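Local coordinates for protein globin (Bacillus anthracis, PDB 5V3T) that binds heme, whose iron carries a cyanide ion here, and as a group II truncated hemoglobin probably binds oxygen or other small diatomic ligands, at residues L21-Y26 and E45-Q50. Numbering follows the deposited sequence.
Sequences LVDTFY and ETARKQ. With HEM (protoporphyrin IX containing Fe), chain C; CYN (cyanide ion), chain D.
Tyr26 OH receives a hydrogen bond from Gln50 NE2 (3.1 Å) and gives one to the cyanide nitrogen, CYN N (2.9 Å), on the distal side of the heme. The bond from Gln50 NE2 is bent (142° at the hydrogen), and the hydroxyl lies 26° out of the amide plane, which is itself nearly parallel to the phenol ring. Gln50 reaches this position by folding at chi2, with its CB at the edge of the ring. Thr46 CG2 presses on the hydroxyl end at 3.4 Å from Tyr26 OH, while Ala47 CB packs against Tyr26 CD2; Phe25 CD2 covers one ring face over its centre. These contacts fix the ring with its hydroxyl directed at the cyanide nitrogen, where it would probably stabilise an iron-bound diatomic molecule. Behind it, Val22 CG1 rests 3.5 Å from Ala47 O. On the heme side of 45-50, Thr46 OG1 and Lys49 NZ both hydrogen-bond propionate oxygen O2A, and NZ also bonds O1D of the other propionate. In this distal pocket of a 2-on-2 globin fold, segments 21-26 (helix 14-31) and 45-50 (helix 44-57) run at 141°, nearer antiparallel than parallel; Asp23 and Lys51 add a salt bridge, and Leu21 and Phe25 touch helix 84-101.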
loop_
_atom_site.group_PDB
_atom_site.type_symbol
_atom_site.label_atom_id
_atom_site.label_comp_id
_atom_site.label_asym_id
_atom_site.label_seq_id
_atom_site.Cartn_x
_atom_site.Cartn_y
_atom_site.Cartn_z
ATOM N N LEU A 21 -2.443 16.014 -14.765
ATOM C CA LEU A 21 -1.570 14.861 -14.971
ATOM C C LEU A 21 -2.103 13.663 -14.209
ATOM O O LEU A 21 -2.243 12.573 -14.767
ATOM C CB LEU A 21 -0.125 15.184 -14.556
ATOM C CG LEU A 21 0.926 14.069 -14.639
ATOM C CD1 LEU A 21 1.182 13.652 -16.080
ATOM C CD2 LEU A 21 2.223 14.529 -13.992
ATOM N N VAL A 22 -2.448 13.877 -12.942
ATOM C CA VAL A 22 -2.860 12.780 -12.079
ATOM C C VAL A 22 -4.250 12.266 -12.453
ATOM O O VAL A 22 -4.476 11.052 -12.491
ATOM C CB VAL A 22 -2.816 13.212 -10.601
ATOM C CG1 VAL A 22 -3.437 12.148 -9.684
ATOM C CG2 VAL A 22 -1.376 13.479 -10.209
ATOM N N ASP A 23 -5.163 13.177 -12.780
ATOM C CA ASP A 23 -6.487 12.759 -13.235
ATOM C C ASP A 23 -6.349 11.936 -14.517
ATOM O O ASP A 23 -6.993 10.894 -14.677
ATOM C CB ASP A 23 -7.396 13.968 -13.448
ATOM C CG ASP A 23 -7.886 14.562 -12.135
ATOM O OD1 ASP A 23 -7.770 13.885 -11.092
ATOM O OD2 ASP A 23 -8.375 15.708 -12.137
ATOM N N THR A 24 -5.489 12.397 -15.423
ATOM C CA THR A 24 -5.228 11.675 -16.669
ATOM C C THR A 24 -4.540 10.336 -16.380
ATOM O O THR A 24 -4.918 9.302 -16.940
ATOM C CB THR A 24 -4.362 12.511 -17.627
ATOM O OG1 THR A 24 -5.068 13.714 -17.949
ATOM C CG2 THR A 24 -4.043 11.743 -18.910
ATOM N N PHE A 25 -3.535 10.365 -15.508
ATOM C CA PHE A 25 -2.815 9.149 -15.124
ATOM C C PHE A 25 -3.761 8.037 -14.687
ATOM O O PHE A 25 -3.724 6.922 -15.233
ATOM C CB PHE A 25 -1.810 9.446 -14.002
ATOM C CG PHE A 25 -1.126 8.213 -13.473
ATOM C CD1 PHE A 25 -0.330 7.429 -14.307
ATOM C CD2 PHE A 25 -1.296 7.822 -12.155
ATOM C CE1 PHE A 25 0.304 6.304 -13.826
ATOM C CE2 PHE A 25 -0.674 6.683 -11.677
ATOM C CZ PHE A 25 0.120 5.914 -12.521
ATOM N N TYR A 26 -4.633 8.337 -13.726
ATOM C CA TYR A 26 -5.523 7.312 -13.188
ATOM C C TYR A 26 -6.620 6.913 -14.144
ATOM O O TYR A 26 -7.243 5.864 -13.972
ATOM C CB TYR A 26 -6.125 7.765 -11.866
ATOM C CG TYR A 26 -5.114 7.603 -10.782
ATOM C CD1 TYR A 26 -4.643 6.334 -10.439
ATOM C CD2 TYR A 26 -4.601 8.697 -10.127
ATOM C CE1 TYR A 26 -3.704 6.171 -9.464
ATOM C CE2 TYR A 26 -3.659 8.542 -9.159
ATOM C CZ TYR A 26 -3.223 7.283 -8.830
ATOM O OH TYR A 26 -2.296 7.179 -7.856
ATOM N N GLU A 45 -10.099 9.092 -4.109
ATOM C CA GLU A 45 -9.268 9.346 -2.938
ATOM C C GLU A 45 -7.790 9.081 -3.252
ATOM O O GLU A 45 -6.904 9.830 -2.809
ATOM C CB GLU A 45 -9.743 8.509 -1.746
ATOM C CG GLU A 45 -8.854 8.620 -0.517
ATOM C CD GLU A 45 -8.799 10.025 0.085
ATOM O OE1 GLU A 45 -9.560 10.923 -0.344
ATOM O OE2 GLU A 45 -7.963 10.235 0.988
ATOM N N THR A 46 -7.532 8.045 -4.048
ATOM C CA THR A 46 -6.170 7.750 -4.500
ATOM C C THR A 46 -5.599 8.909 -5.338
ATOM O O THR A 46 -4.449 9.326 -5.145
ATOM C CB THR A 46 -6.125 6.447 -5.318
ATOM O OG1 THR A 46 -6.646 5.374 -4.522
ATOM C CG2 THR A 46 -4.701 6.118 -5.739
ATOM N N ALA A 47 -6.397 9.431 -6.263
ATOM C CA ALA A 47 -5.961 10.560 -7.085
ATOM C C ALA A 47 -5.693 11.811 -6.244
ATOM O O ALA A 47 -4.727 12.538 -6.492
ATOM C CB ALA A 47 -6.991 10.867 -8.157
ATOM N N ARG A 48 -6.556 12.061 -5.259
ATOM C CA ARG A 48 -6.395 13.208 -4.375
ATOM C C ARG A 48 -5.069 13.099 -3.643
ATOM O O ARG A 48 -4.296 14.060 -3.582
ATOM C CB ARG A 48 -7.541 13.297 -3.366
ATOM C CG ARG A 48 -7.553 14.598 -2.567
ATOM C CD ARG A 48 -8.590 14.567 -1.447
ATOM N NE ARG A 48 -8.243 13.620 -0.394
ATOM C CZ ARG A 48 -7.544 13.935 0.695
ATOM N NH1 ARG A 48 -7.278 13.012 1.609
ATOM N NH2 ARG A 48 -7.110 15.175 0.871
ATOM N N LYS A 49 -4.803 11.908 -3.111
ATOM C CA LYS A 49 -3.592 11.667 -2.340
ATOM C C LYS A 49 -2.352 11.767 -3.213
ATOM O O LYS A 49 -1.327 12.296 -2.778
ATOM C CB LYS A 49 -3.656 10.299 -1.636
ATOM C CG LYS A 49 -4.569 10.307 -0.400
ATOM C CD LYS A 49 -4.555 8.984 0.376
ATOM C CE LYS A 49 -5.255 7.872 -0.383
ATOM N NZ LYS A 49 -5.500 6.655 0.464
ATOM N N GLN A 50 -2.447 11.270 -4.442
ATOM C CA GLN A 50 -1.318 11.296 -5.365
ATOM C C GLN A 50 -0.959 12.734 -5.748
ATOM O O GLN A 50 0.210 13.059 -5.936
ATOM C CB GLN A 50 -1.620 10.479 -6.628
ATOM C CG GLN A 50 -0.444 10.397 -7.600
ATOM C CD GLN A 50 0.684 9.530 -7.078
ATOM O OE1 GLN A 50 1.588 9.987 -6.382
ATOM N NE2 GLN A 50 0.616 8.255 -7.393
HETATM C CHA HEM C . -1.123 3.805 -2.893
HETATM C CHB HEM C . -0.241 0.445 -6.424
HETATM C CHC HEM C . 3.909 2.803 -7.457
HETATM C CHD HEM C . 2.619 6.594 -4.660
HETATM C C1A HEM C . -1.236 2.713 -3.763
HETATM C C2A HEM C . -2.312 1.734 -3.760
HETATM C C3A HEM C . -2.074 0.826 -4.719
HETATM C C4A HEM C . -0.827 1.167 -5.382
HETATM C CMA HEM C . -2.964 -0.392 -5.068
HETATM C CAA HEM C . -3.536 1.772 -2.812
HETATM C CBA HEM C . -4.360 3.027 -3.107
HETATM C CGA HEM C . -4.996 3.544 -1.844
HETATM O O1A HEM C . -5.050 2.778 -0.848
HETATM O O2A HEM C . -5.450 4.719 -1.838
HETATM C C1B HEM C . 0.976 0.781 -6.997
HETATM C C2B HEM C . 1.686 0.037 -8.022
HETATM C C3B HEM C . 2.832 0.681 -8.284
HETATM C C4B HEM C . 2.897 1.866 -7.446
HETATM C CMB HEM C . 1.220 -1.283 -8.681
HETATM C CAB HEM C . 3.902 0.254 -9.311
HETATM C CBB HEM C . 5.207 0.459 -9.074
HETATM C C1C HEM C . 3.859 4.048 -6.899
HETATM C C2C HEM C . 4.726 5.167 -7.229
HETATM C C3C HEM C . 4.366 6.204 -6.471
HETATM C C4C HEM C . 3.262 5.801 -5.610
HETATM C CMC HEM C . 5.866 5.187 -8.274
HETATM C CAC HEM C . 5.064 7.585 -6.509
HETATM C CBC HEM C . 4.296 8.657 -6.399
HETATM C C1D HEM C . 1.496 6.181 -3.938
HETATM C C2D HEM C . 0.828 7.003 -2.951
HETATM C C3D HEM C . -0.320 6.155 -2.395
HETATM C C4D HEM C . -0.260 4.880 -3.097
HETATM C CMD HEM C . 1.201 8.444 -2.545
HETATM C CAD HEM C . -1.327 6.594 -1.315
HETATM C CBD HEM C . -0.950 5.898 -0.009
HETATM C CGD HEM C . -1.732 6.471 1.145
HETATM O O1D HEM C . -2.699 5.797 1.578
HETATM O O2D HEM C . -1.397 7.590 1.628
HETATM N NA HEM C . -0.346 2.328 -4.767
HETATM N NB HEM C . 1.750 1.895 -6.685
HETATM N NC HEM C . 2.968 4.469 -5.919
HETATM N ND HEM C . 0.830 4.934 -3.985
HETATM FE FE HEM C . 1.219 3.494 -5.449
HETATM C C CYN D . 0.093 4.441 -6.776
HETATM N N CYN D . -0.568 4.897 -7.613
#